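Local coordinates for cyclase (Uncultured organism, PDB 5IBZ), which belongs to the cyclase family, probably has arylformamidase-like activity, and is seen here with acetylphosphate bound, at residues Ala10-Asn19 and Ser231-Glu239; Asp26-Tyr34 and Arg273-Glu281. All blocks are in the same frame, centred on the assembly; numbering follows the deposited sequence.

In the fold
Both contacts fasten the N-terminal loops, which run ahead of helix 37-44, to the body of the chain, and their segments alternate along the sequence. Contact 1 lies nearer the surface, about 20 Å from the chain centre, where residues 10-19 rest on helix 233-239 through histidines, a leucine and two waters. Contact 2 is buried, about 13 Å from that centre; there residues 26-34 meet the turn between helix 266-275 and strand 278-281 with small residues, backbone bonds and one tyrosine hydroxyl. The two touch directly: Asn19 of contact 1 bonds to Asp274 and Leu275 of contact 2, at the end of helix 266-275. Only contact 2 includes a residue of the acetylphosphate pocket, Glu281.

Contact 1. Residues Ala10-Asn19 and Ser231-Glu239; sequences ALHPHEKLNN and SDTVPWIHE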
ATOM      1  N   ALA B  10     -16.313  32.995   9.814  1.00 49.75           N
ATOM      2  CA  ALA B  10     -15.440  34.079  10.242  1.00 50.22           C
ATOM      3  C   ALA B  10     -14.087  33.530  10.664  1.00 45.32           C
ATOM      4  O   ALA B  10     -13.982  32.797  11.649  1.00 41.77           O
ATOM      5  CB  ALA B  10     -16.068  34.867  11.389  1.00 53.64           C
ATOM      6  N   LEU B  11     -13.061  33.874   9.893  1.00 42.46           N
ATOM      7  CA  LEU B  11     -11.679  33.616  10.280  1.00 40.66           C
ATOM      8  C   LEU B  11     -11.272  34.693  11.279  1.00 37.35           C
ATOM      9  O   LEU B  11     -11.391  35.890  10.993  1.00 35.22           O
ATOM     10  CB  LEU B  11     -10.758  33.633   9.055  1.00 40.85           C
ATOM     11  CG  LEU B  11      -9.271  33.333   9.307  1.00 39.19           C
ATOM     12  CD1 LEU B  11      -9.055  31.840   9.517  1.00 35.26           C
ATOM     13  CD2 LEU B  11      -8.411  33.856   8.158  1.00 40.65           C
ATOM     14  N   HIS B  12     -10.822  34.278  12.458  1.00 33.05           N
ATOM     15  CA  HIS B  12     -10.377  35.236  13.466  1.00 35.96           C
ATOM     16  C   HIS B  12      -9.018  35.801  13.077  1.00 38.48           C
ATOM     17  O   HIS B  12      -8.103  35.042  12.747  1.00 37.11           O
ATOM     18  CB  HIS B  12     -10.323  34.579  14.848  1.00 34.76           C
ATOM     19  CG  HIS B  12     -11.672  34.163  15.344  1.00 39.09           C
ATOM     20  ND1 HIS B  12     -12.552  35.048  15.932  1.00 42.48           N
ATOM     21  CD2 HIS B  12     -12.316  32.971  15.286  1.00 40.43           C
ATOM     22  CE1 HIS B  12     -13.672  34.413  16.237  1.00 45.01           C
ATOM     23  NE2 HIS B  12     -13.553  33.151  15.858  1.00 41.24           N
ATOM     24  N   PRO B  13      -8.883  37.141  13.091  1.00 39.43           N
ATOM     25  CA  PRO B  13      -7.585  37.679  12.683  1.00 35.73           C
ATOM     26  C   PRO B  13      -6.455  37.173  13.564  1.00 36.98           C
ATOM     27  O   PRO B  13      -6.545  37.201  14.789  1.00 36.39           O
ATOM     28  CB  PRO B  13      -7.762  39.192  12.837  1.00 38.65           C
ATOM     29  CG  PRO B  13      -9.237  39.419  12.753  1.00 38.32           C
ATOM     30  CD  PRO B  13      -9.865  38.210  13.366  1.00 37.92           C
ATOM     31  N   HIS B  14      -5.399  36.708  12.916  1.00 34.18           N
ATOM     32  CA  HIS B  14      -4.232  36.208  13.608  1.00 34.22           C
ATOM     33  C   HIS B  14      -3.754  37.130  14.722  1.00 30.84           C
ATOM     34  O   HIS B  14      -3.491  36.674  15.825  1.00 29.81           O
ATOM     35  CB  HIS B  14      -3.081  35.995  12.628  1.00 38.33           C
ATOM     36  CG  HIS B  14      -1.822  35.540  13.292  1.00 38.70           C
ATOM     37  ND1 HIS B  14      -0.833  36.412  13.698  1.00 39.40           N
ATOM     38  CD2 HIS B  14      -1.405  34.305  13.649  1.00 30.15           C
ATOM     39  CE1 HIS B  14       0.146  35.730  14.261  1.00 35.64           C
ATOM     40  NE2 HIS B  14      -0.176  34.448  14.243  1.00 36.19           N
ATOM     41  N   GLU B  15      -3.638  38.419  14.434  1.00 34.13           N
ATOM     42  CA  GLU B  15      -2.988  39.334  15.374  1.00 40.73           C
ATOM     43  C   GLU B  15      -3.809  39.483  16.651  1.00 43.46           C
ATOM     44  O   GLU B  15      -3.260  39.708  17.726  1.00 37.53           O
ATOM     45  CB  GLU B  15      -2.747  40.703  14.725  1.00 45.04           C
ATOM     46  CG  GLU B  15      -1.787  40.666  13.523  1.00 44.79           C
ATOM     47  CD  GLU B  15      -0.478  39.951  13.821  1.00 48.12           C
ATOM     48  OE1 GLU B  15      -0.004  40.025  14.977  1.00 53.59           O
ATOM     49  OE2 GLU B  15       0.076  39.307  12.899  1.00 42.71           O
ATOM     50  N   LYS B  16      -5.125  39.342  16.536  1.00 45.43           N
ATOM     51  CA  LYS B  16      -5.982  39.426  17.715  1.00 47.59           C
ATOM     52  C   LYS B  16      -5.991  38.117  18.509  1.00 45.43           C
ATOM     53  O   LYS B  16      -6.231  38.133  19.721  1.00 48.33           O
ATOM     54  CB  LYS B  16      -7.417  39.793  17.313  1.00 50.57           C
ATOM     55  N   LEU B  17      -5.731  36.988  17.845  1.00 30.67           N
ATOM     56  CA  LEU B  17      -5.918  35.694  18.499  1.00 21.10           C
ATOM     57  C   LEU B  17      -4.957  34.615  18.020  1.00 16.51           C
ATOM     58  O   LEU B  17      -5.255  33.859  17.093  1.00 17.80           O
ATOM     59  CB  LEU B  17      -7.356  35.215  18.288  1.00 20.65           C
ATOM     60  CG  LEU B  17      -7.807  34.016  19.116  1.00 29.86           C
ATOM     61  CD1 LEU B  17      -7.884  34.363  20.584  1.00 29.72           C
ATOM     62  CD2 LEU B  17      -9.153  33.558  18.606  1.00 35.72           C
ATOM     63  N   ASN B  18      -3.813  34.518  18.676  1.00 14.48           N
ATOM     64  CA  ASN B  18      -2.861  33.467  18.341  1.00 13.83           C
ATOM     65  C   ASN B  18      -1.972  33.143  19.532  1.00 13.31           C
ATOM     66  O   ASN B  18      -1.875  33.942  20.493  1.00 13.55           O
ATOM     67  CB  ASN B  18      -2.006  33.861  17.131  1.00 14.23           C
ATOM     68  CG  ASN B  18      -0.983  34.907  17.457  1.00 19.68           C
ATOM     69  OD1 ASN B  18       0.052  34.603  18.044  1.00 17.60           O
ATOM     70  ND2 ASN B  18      -1.263  36.160  17.088  1.00 23.50           N
ATOM     71  N   ASN B  19      -1.360  31.968  19.481  1.00 12.66           N
ATOM     72  CA  ASN B  19      -0.392  31.559  20.477  1.00 12.22           C
ATOM     73  C   ASN B  19       1.053  31.547  19.971  1.00 12.27           C
ATOM     74  O   ASN B  19       1.913  30.926  20.584  1.00 11.89           O
ATOM     75  CB  ASN B  19      -0.748  30.166  21.006  1.00 11.50           C
ATOM     76  CG  ASN B  19      -1.956  30.172  21.884  1.00 11.46           C
ATOM     77  OD1 ASN B  19      -2.178  31.115  22.650  1.00 11.88           O
ATOM     78  ND2 ASN B  19      -2.748  29.096  21.807  1.00 11.05           N
ATOM     79  N   SER B 231     -17.366  29.105  14.116  1.00 11.47           N
ATOM     80  CA  SER B 231     -16.262  30.033  14.328  1.00 12.14           C
ATOM     81  C   SER B 231     -16.230  30.645  15.735  1.00 10.72           C
ATOM     82  O   SER B 231     -15.150  30.974  16.224  1.00 14.14           O
ATOM     83  CB  SER B 231     -16.303  31.151  13.290  1.00 20.00           C
ATOM     84  OG  SER B 231     -17.495  31.892  13.425  1.00 28.36           O
ATOM     85  N   ASP B 232     -17.373  30.816  16.399  1.00 12.64           N
ATOM     86  CA  ASP B 232     -17.332  31.488  17.698  1.00 12.68           C
ATOM     87  C   ASP B 232     -16.918  30.537  18.823  1.00 13.50           C
ATOM     88  O   ASP B 232     -16.812  30.955  19.978  1.00 13.37           O
ATOM     89  CB  ASP B 232     -18.678  32.208  17.994  1.00 15.08           C
ATOM     90  CG  ASP B 232     -19.713  31.352  18.710  1.00 16.87           C
ATOM     91  OD1 ASP B 232     -19.633  30.108  18.718  1.00 15.72           O
ATOM     92  OD2 ASP B 232     -20.654  31.969  19.257  1.00 18.23           O
ATOM     93  N   THR B 233     -16.595  29.285  18.494  1.00 10.17           N
ATOM     94  CA  THR B 233     -16.007  28.396  19.490  1.00 10.50           C
ATOM     95  C   THR B 233     -14.492  28.624  19.631  1.00 10.32           C
ATOM     96  O   THR B 233     -13.886  28.219  20.618  1.00 11.13           O
ATOM     97  CB  THR B 233     -16.264  26.904  19.171  1.00 10.75           C
ATOM     98  OG1 THR B 233     -15.530  26.511  18.002  1.00 10.13           O
ATOM     99  CG2 THR B 233     -17.773  26.626  18.993  1.00 11.17           C
ATOM    100  N   VAL B 234     -13.879  29.297  18.661  1.00 10.05           N
ATOM    101  CA  VAL B 234     -12.419  29.399  18.631  1.00 10.73           C
ATOM    102  C   VAL B 234     -11.869  30.272  19.787  1.00 11.20           C
ATOM    103  O   VAL B 234     -10.916  29.859  20.469  1.00 10.36           O
ATOM    104  CB  VAL B 234     -11.945  29.897  17.253  1.00 10.77           C
ATOM    105  CG1 VAL B 234     -10.473  30.255  17.287  1.00 13.38           C
ATOM    106  CG2 VAL B 234     -12.164  28.806  16.195  1.00 14.40           C
ATOM    107  N   PRO B 235     -12.460  31.449  20.032  1.00 10.44           N
ATOM    108  CA  PRO B 235     -11.915  32.203  21.167  1.00 11.25           C
ATOM    109  C   PRO B 235     -12.106  31.443  22.488  1.00 11.03           C
ATOM    110  O   PRO B 235     -11.262  31.534  23.384  1.00 10.73           O
ATOM    111  CB  PRO B 235     -12.714  33.500  21.144  1.00 12.00           C
ATOM    112  CG  PRO B 235     -13.183  33.650  19.732  1.00 11.98           C
ATOM    113  CD  PRO B 235     -13.452  32.226  19.277  1.00 10.09           C
ATOM    114  N   TRP B 236     -13.211  30.713  22.602  1.00 10.22           N
ATOM    115  CA  TRP B 236     -13.475  29.924  23.813  1.00  9.46           C
ATOM    116  C   TRP B 236     -12.424  28.821  23.994  1.00  9.73           C
ATOM    117  O   TRP B 236     -11.903  28.620  25.090  1.00 11.25           O
ATOM    118  CB  TRP B 236     -14.883  29.340  23.747  1.00  9.46           C
ATOM    119  CG  TRP B 236     -15.298  28.546  24.933  1.00 10.16           C
ATOM    120  CD1 TRP B 236     -15.717  29.020  26.153  1.00 13.68           C
ATOM    121  CD2 TRP B 236     -15.345  27.124  25.015  1.00  9.75           C
ATOM    122  NE1 TRP B 236     -16.040  27.967  26.975  1.00 14.78           N
ATOM    123  CE2 TRP B 236     -15.811  26.794  26.300  1.00 10.76           C
ATOM    124  CE3 TRP B 236     -15.046  26.093  24.118  1.00 12.61           C
ATOM    125  CZ2 TRP B 236     -15.979  25.477  26.712  1.00 14.15           C
ATOM    126  CZ3 TRP B 236     -15.211  24.787  24.535  1.00 15.42           C
ATOM    127  CH2 TRP B 236     -15.670  24.492  25.813  1.00 14.66           C
ATOM    128  N   ILE B 237     -12.125  28.107  22.921  1.00  9.95           N
ATOM    129  CA  ILE B 237     -11.093  27.083  22.954  1.00  8.90           C
ATOM    130  C   ILE B 237      -9.774  27.678  23.417  1.00  9.75           C
ATOM    131  O   ILE B 237      -9.052  27.074  24.216  1.00  9.89           O
ATOM    132  CB  ILE B 237     -10.957  26.417  21.558  1.00  8.85           C
ATOM    133  CG1 ILE B 237     -12.170  25.520  21.305  1.00  9.57           C
ATOM    134  CG2 ILE B 237      -9.691  25.592  21.492  1.00  9.42           C
ATOM    135  CD1 ILE B 237     -12.383  25.136  19.856  1.00 10.13           C
ATOM    136  N   HIS B 238      -9.451  28.866  22.913  1.00  9.77           N
ATOM    137  CA  HIS B 238      -8.264  29.596  23.366  1.00  9.27           C
ATOM    138  C   HIS B 238      -8.299  29.947  24.857  1.00 12.28           C
ATOM    139  O   HIS B 238      -7.321  29.682  25.573  1.00 12.52           O
ATOM    140  CB  HIS B 238      -8.082  30.882  22.550  1.00 11.56           C
ATOM    141  CG  HIS B 238      -6.946  31.741  23.020  1.00 11.33           C
ATOM    142  ND1 HIS B 238      -7.136  32.994  23.563  1.00 14.11           N
ATOM    143  CD2 HIS B 238      -5.606  31.533  23.023  1.00 15.57           C
ATOM    144  CE1 HIS B 238      -5.961  33.514  23.884  1.00 11.16           C
ATOM    145  NE2 HIS B 238      -5.018  32.654  23.555  1.00 17.06           N
ATOM    146  N   GLU B 239      -9.417  30.539  25.282  0.54  9.57           N
ATOM    147  CA  GLU B 239      -9.642  30.952  26.667  0.54 12.46           C
ATOM    148  C   GLU B 239      -9.370  29.831  27.638  0.54 11.03           C
ATOM    149  O   GLU B 239      -8.716  30.029  28.668  0.54 11.40           O
ATOM    150  CB  GLU B 239     -11.093  31.421  26.858  0.54 13.69           C
ATOM    151  CG  GLU B 239     -11.389  32.760  26.255  0.54 18.57           C
ATOM    152  CD  GLU B 239     -12.869  33.053  26.151  0.54 11.87           C
ATOM    153  OE1 GLU B 239     -13.297  33.496  25.060  0.54 11.86           O
ATOM    154  OE2 GLU B 239     -13.590  32.891  27.170  0.54 13.70           O
TER
HETATM  155  O   HOH W   1      -2.220  33.796  23.415  1.00 23.97           O
HETATM  156  O   HOH W   2      -4.868  28.567  23.900  1.00 11.75           O
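The N-terminal loop 10-19 lies along helix 233-239 and the residues just before it, and His12 meets Ser231 there. The imidazole donates from NE2 to Ser231 O at 2.7 Å, nearly straight at 167°, with the oxygen in the ring plane. This carbonyl also accepts from Val234 N, in the first turn of the helix, and the two donors arrive from opposite faces of its plane. Proline suits the next position because its compact ring presents C-H groups to an aromatic: Pro235 CG makes an off-centre CH-pi contact, 4.0 Å from the centroid of the His12 ring. Leu17 packs farther along the helix, between Val234 and His238. With CG anti to the backbone N (chi1 -169°), its CD2 lies 3.8 Å from Val234 CG1, while CD1 comes within 3.4 Å of His238 ND1. At the far end His238 NE2 makes a weak bond to Asn19 OD1, 3.4 Å long, and both atoms share a water that also binds Asn18 O. Asn19 OD1 accepts from Lys22 as well. The histidines thus do different work: His12 NE2 gives its N-H to a carbonyl, whereas His238 reaches the loop largely through water and a methyl of Leu17.

Contact 2. Residues Asp26-Tyr34 and Arg273-Glu281; sequences DDQRGAANY and RDLGVYIGE. With UVW (acetylphosphate), chain F.
Tyr278 reaches from its strand to the loop at Arg29, its ring touching along one side. CG stands anti to the carbonyl carbon (chi1 -64°), carrying the ring out from CB toward residues 26-34. On the rim, CE1 lies 3.8 Å from Ala32 CB and 3.3 Å from Arg29 O, which sits at the ring edge; alanine is small enough to let the ring come this close. At the tip, OH donates to Arg29 O at 2.7 Å, from above the carbonyl plane, and accepts from a water that also donates to Gln28 O. Arg29 O takes a second bond, from Ala32 N, on the opposite face. The ring springs from the first residue of strand 278-281, just after helix 266-275. In the turn between them Gly276 has positive phi, readily adopted by glycine, and its O accepts from Ala31 N at 2.8 Å (169°). Gly30 also has positive phi, and its CA lies 4.5 Å from Gly276 CA. Beside this bond, Ala31 CB packs on Val277 CG2 at 3.7 Å. Asp27 shapes the loop through an Asx turn, OD1 accepting from Arg29 N. Farther along the strand, Glu281 OE2 lies 2.6 Å from O2P of acetylphosphate, which His119, His268 and Arg69 also bind.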
ATOM      1  N   ASP B  26      10.765  29.019  18.893  1.00 14.22           N
ATOM      2  CA  ASP B  26      11.229  27.773  18.264  0.50 16.16           C
ATOM      3  C   ASP B  26      10.358  26.572  18.645  1.00 14.27           C
ATOM      4  O   ASP B  26      10.610  25.448  18.201  1.00 16.17           O
ATOM      5  CB  ASP B  26      12.699  27.480  18.616  0.50 20.21           C
ATOM      6  CG  ASP B  26      13.672  28.355  17.841  0.50 29.35           C
ATOM      7  OD1 ASP B  26      13.343  28.759  16.708  0.50 31.92           O
ATOM      8  OD2 ASP B  26      14.774  28.630  18.361  0.50 39.40           O
ATOM      9  N   ASP B  27       9.303  26.808  19.413  1.00 12.55           N
ATOM     10  CA  ASP B  27       8.374  25.748  19.788  1.00 11.38           C
ATOM     11  C   ASP B  27       7.730  25.063  18.581  1.00 11.05           C
ATOM     12  O   ASP B  27       7.321  25.716  17.618  1.00 11.11           O
ATOM     13  CB  ASP B  27       7.271  26.291  20.680  1.00 10.64           C
ATOM     14  CG  ASP B  27       6.240  25.249  20.991  1.00 10.55           C
ATOM     15  OD1 ASP B  27       6.626  24.225  21.614  1.00  9.75           O
ATOM     16  OD2 ASP B  27       5.061  25.447  20.613  1.00 10.09           O
ATOM     17  N   GLN B  28       7.634  23.741  18.663  1.00 10.18           N
ATOM     18  CA  GLN B  28       6.907  22.949  17.676  1.00  9.94           C
ATOM     19  C   GLN B  28       5.754  22.150  18.246  1.00 12.85           C
ATOM     20  O   GLN B  28       5.149  21.381  17.506  1.00 13.17           O
ATOM     21  CB  GLN B  28       7.857  21.986  16.956  1.00 10.00           C
ATOM     22  CG  GLN B  28       8.925  22.694  16.163  1.00 10.62           C
ATOM     23  CD  GLN B  28       9.769  21.740  15.350  1.00 15.19           C
ATOM     24  OE1 GLN B  28       9.249  20.865  14.666  1.00 12.97           O
ATOM     25  NE2 GLN B  28      11.084  21.899  15.428  1.00 21.41           N
ATOM     26  N   ARG B  29       5.445  22.301  19.541  1.00  9.19           N
ATOM     27  CA  ARG B  29       4.403  21.479  20.158  1.00  8.73           C
ATOM     28  C   ARG B  29       3.068  22.191  20.348  1.00  8.73           C
ATOM     29  O   ARG B  29       2.040  21.539  20.542  1.00  8.95           O
ATOM     30  CB  ARG B  29       4.897  20.929  21.498  1.00  9.16           C
ATOM     31  CG  ARG B  29       6.189  20.148  21.358  1.00 10.15           C
ATOM     32  CD  ARG B  29       6.638  19.569  22.650  1.00 11.73           C
ATOM     33  NE  ARG B  29       5.857  18.400  23.040  1.00 11.24           N
ATOM     34  CZ  ARG B  29       5.023  18.335  24.071  1.00 10.90           C
ATOM     35  NH1 ARG B  29       4.771  19.392  24.843  1.00 13.84           N
ATOM     36  NH2 ARG B  29       4.418  17.177  24.337  1.00 12.09           N
ATOM     37  N   GLY B  30       3.057  23.514  20.341  1.00  9.30           N
ATOM     38  CA  GLY B  30       1.795  24.233  20.459  1.00  9.24           C
ATOM     39  C   GLY B  30       1.065  23.942  21.760  1.00  8.97           C
ATOM     40  O   GLY B  30       1.674  23.847  22.843  1.00  9.63           O
ATOM     41  N   ALA B  31      -0.250  23.774  21.656  1.00  8.90           N
ATOM     42  CA  ALA B  31      -1.091  23.658  22.847  1.00  8.77           C
ATOM     43  C   ALA B  31      -0.874  22.356  23.602  1.00  8.33           C
ATOM     44  O   ALA B  31      -1.327  22.201  24.730  1.00  8.26           O
ATOM     45  CB  ALA B  31      -2.564  23.824  22.469  1.00  8.91           C
ATOM     46  N   ALA B  32      -0.142  21.423  23.012  1.00  8.10           N
ATOM     47  CA  ALA B  32       0.286  20.261  23.784  1.00  7.78           C
ATOM     48  C   ALA B  32       1.119  20.676  25.013  1.00  7.92           C
ATOM     49  O   ALA B  32       1.176  19.953  26.019  1.00  8.96           O
ATOM     50  CB  ALA B  32       1.063  19.300  22.891  1.00  8.13           C
ATOM     51  N   ASN B  33       1.735  21.852  24.969  1.00  9.01           N
ATOM     52  CA  ASN B  33       2.478  22.333  26.124  1.00  9.21           C
ATOM     53  C   ASN B  33       1.614  22.665  27.349  1.00  9.66           C
ATOM     54  O   ASN B  33       2.140  22.836  28.458  1.00  9.59           O
ATOM     55  CB  ASN B  33       3.302  23.551  25.723  1.00  9.03           C
ATOM     56  CG  ASN B  33       4.411  23.205  24.748  1.00 10.48           C
ATOM     57  OD1 ASN B  33       5.142  22.224  24.926  1.00 11.86           O
ATOM     58  ND2 ASN B  33       4.520  23.990  23.684  1.00  9.36           N
ATOM     59  N   TYR B  34       0.297  22.745  27.163  1.00  8.44           N
ATOM     60  CA  TYR B  34      -0.621  22.898  28.280  1.00  8.51           C
ATOM     61  C   TYR B  34      -0.735  21.600  29.103  1.00  8.23           C
ATOM     62  O   TYR B  34      -1.175  21.652  30.244  1.00  8.46           O
ATOM     63  CB  TYR B  34      -2.010  23.301  27.814  1.00  9.68           C
ATOM     64  CG  TYR B  34      -2.186  24.702  27.277  1.00  9.05           C
ATOM     65  CD1 TYR B  34      -1.706  25.812  27.954  1.00  9.43           C
ATOM     66  CD2 TYR B  34      -2.898  24.913  26.101  1.00  9.16           C
ATOM     67  CE1 TYR B  34      -1.903  27.070  27.451  1.00  9.85           C
ATOM     68  CE2 TYR B  34      -3.106  26.171  25.595  1.00  9.93           C
ATOM     69  CZ  TYR B  34      -2.622  27.249  26.269  1.00 11.38           C
ATOM     70  OH  TYR B  34      -2.849  28.511  25.752  1.00 11.78           O
ATOM     71  N   ARG B 273      -3.128  26.601  12.804  1.00  9.02           N
ATOM     72  CA  ARG B 273      -2.114  27.631  12.601  1.00  8.84           C
ATOM     73  C   ARG B 273      -2.040  28.672  13.710  1.00 10.48           C
ATOM     74  O   ARG B 273      -0.955  28.964  14.204  1.00 11.03           O
ATOM     75  CB  ARG B 273      -2.341  28.346  11.271  1.00 10.54           C
ATOM     76  CG  ARG B 273      -1.388  29.496  11.039  1.00 13.69           C
ATOM     77  CD  ARG B 273      -1.822  30.284   9.860  1.00 14.03           C
ATOM     78  NE  ARG B 273      -0.851  31.270   9.435  1.00 19.16           N
ATOM     79  CZ  ARG B 273      -0.829  32.542   9.801  1.00 21.80           C
ATOM     80  NH1 ARG B 273      -1.707  33.011  10.683  1.00 30.74           N
ATOM     81  NH2 ARG B 273       0.096  33.358   9.298  1.00 20.29           N
ATOM     82  N   ASP B 274      -3.167  29.273  14.074  1.00 10.28           N
ATOM     83  CA  ASP B 274      -3.097  30.411  14.971  1.00  9.35           C
ATOM     84  C   ASP B 274      -2.898  29.966  16.431  1.00  9.65           C
ATOM     85  O   ASP B 274      -2.066  30.545  17.140  1.00 11.52           O
ATOM     86  CB  ASP B 274      -4.356  31.275  14.822  1.00 10.83           C
ATOM     87  CG  ASP B 274      -4.486  31.894  13.437  1.00 16.94           C
ATOM     88  OD1 ASP B 274      -3.449  32.177  12.820  1.00 16.60           O
ATOM     89  OD2 ASP B 274      -5.625  32.098  12.968  1.00 17.10           O
ATOM     90  N   LEU B 275      -3.664  28.978  16.894  1.00 10.03           N
ATOM     91  CA  LEU B 275      -3.579  28.536  18.297  1.00  9.11           C
ATOM     92  C   LEU B 275      -2.634  27.362  18.563  1.00  9.54           C
ATOM     93  O   LEU B 275      -2.212  27.143  19.712  1.00  9.25           O
ATOM     94  CB  LEU B 275      -4.972  28.148  18.807  1.00  8.78           C
ATOM     95  CG  LEU B 275      -6.071  29.208  18.738  1.00 12.53           C
ATOM     96  CD1 LEU B 275      -7.315  28.700  19.474  1.00 13.42           C
ATOM     97  CD2 LEU B 275      -5.614  30.532  19.295  1.00 15.05           C
ATOM     98  N   GLY B 276      -2.313  26.592  17.528  1.00  8.26           N
ATOM     99  CA  GLY B 276      -1.534  25.385  17.719  1.00  8.56           C
ATOM    100  C   GLY B 276      -2.302  24.336  18.521  1.00  7.75           C
ATOM    101  O   GLY B 276      -1.720  23.544  19.266  1.00  8.60           O
ATOM    102  N   VAL B 277      -3.619  24.307  18.338  1.00  7.69           N
ATOM    103  CA  VAL B 277      -4.506  23.336  18.990  1.00  7.48           C
ATOM    104  C   VAL B 277      -4.790  22.173  18.035  1.00  7.28           C
ATOM    105  O   VAL B 277      -5.124  22.389  16.882  1.00  8.63           O
ATOM    106  CB  VAL B 277      -5.802  24.041  19.430  1.00  8.79           C
ATOM    107  CG1 VAL B 277      -6.876  23.039  19.857  1.00  7.42           C
ATOM    108  CG2 VAL B 277      -5.509  25.019  20.584  1.00  9.85           C
ATOM    109  N   TYR B 278      -4.640  20.948  18.526  1.00  7.08           N
ATOM    110  CA  TYR B 278      -4.785  19.752  17.719  1.00  8.01           C
ATOM    111  C   TYR B 278      -6.249  19.424  17.480  1.00 10.00           C
ATOM    112  O   TYR B 278      -7.119  19.742  18.293  1.00  7.98           O
ATOM    113  CB  TYR B 278      -4.065  18.569  18.409  1.00  7.84           C
ATOM    114  CG  TYR B 278      -2.583  18.823  18.489  1.00  7.60           C
ATOM    115  CD1 TYR B 278      -2.055  19.626  19.494  1.00 10.44           C
ATOM    116  CD2 TYR B 278      -1.712  18.320  17.543  1.00  9.14           C
ATOM    117  CE1 TYR B 278      -0.711  19.913  19.550  1.00  9.22           C
ATOM    118  CE2 TYR B 278      -0.363  18.587  17.594  1.00  7.91           C
ATOM    119  CZ  TYR B 278       0.141  19.405  18.593  1.00  7.33           C
ATOM    120  OH  TYR B 278       1.503  19.686  18.656  1.00 10.61           O
ATOM    121  N   ILE B 279      -6.499  18.804  16.330  1.00  8.52           N
ATOM    122  CA  ILE B 279      -7.834  18.418  15.915  1.00  6.84           C
ATOM    123  C   ILE B 279      -7.950  16.905  15.821  1.00  8.28           C
ATOM    124  O   ILE B 279      -7.162  16.246  15.137  1.00  9.02           O
ATOM    125  CB  ILE B 279      -8.192  19.054  14.546  1.00  7.17           C
ATOM    126  CG1 ILE B 279      -8.296  20.583  14.678  1.00  8.33           C
ATOM    127  CG2 ILE B 279      -9.437  18.424  13.966  1.00  9.95           C
ATOM    128  CD1 ILE B 279      -8.588  21.305  13.405  1.00 10.06           C
ATOM    129  N   GLY B 280      -8.956  16.363  16.505  1.00  7.23           N
ATOM    130  CA  GLY B 280      -9.258  14.942  16.458  1.00  8.44           C
ATOM    131  C   GLY B 280     -10.558  14.692  15.721  1.00  6.65           C
ATOM    132  O   GLY B 280     -11.531  15.434  15.892  1.00  8.60           O
ATOM    133  N   GLU B 281     -10.572  13.672  14.864  1.00  7.16           N
ATOM    134  CA  GLU B 281     -11.735  13.417  14.022  1.00  7.47           C
ATOM    135  C   GLU B 281     -12.064  11.944  13.962  1.00  8.35           C
ATOM    136  O   GLU B 281     -11.181  11.091  14.109  1.00  8.16           O
ATOM    137  CB  GLU B 281     -11.509  13.944  12.598  1.00  8.81           C
ATOM    138  CG  GLU B 281     -11.402  15.465  12.565  1.00 10.44           C
ATOM    139  CD  GLU B 281     -10.856  16.028  11.269  1.00 13.30           C
ATOM    140  OE1 GLU B 281     -10.227  15.294  10.487  1.00 15.82           O
ATOM    141  OE2 GLU B 281     -11.098  17.230  11.046  1.00 13.57           O
TER
HETATM  142  C1  UVW F 401     -11.150  17.703   5.255  1.00 44.05           C
HETATM  143  O1  UVW F 401     -10.439  16.942   4.693  1.00 54.91           O
HETATM  144  C1M UVW F 401     -12.214  18.474   4.478  1.00 43.15           C
HETATM  145  O2  UVW F 401     -11.039  17.912   6.633  1.00 27.99           O
HETATM  146  P   UVW F 401      -9.845  17.259   7.555  1.00 20.73           P
HETATM  147  O1P UVW F 401      -8.493  17.445   6.907  1.00 22.07           O
HETATM  148  O2P UVW F 401      -9.909  17.984   8.880  1.00 26.99           O
HETATM  149  O3P UVW F 401     -10.064  15.786   7.785  1.00 27.93           O
HETATM  150  O   HOH W   3       3.761  19.004  17.393  1.00 14.89           O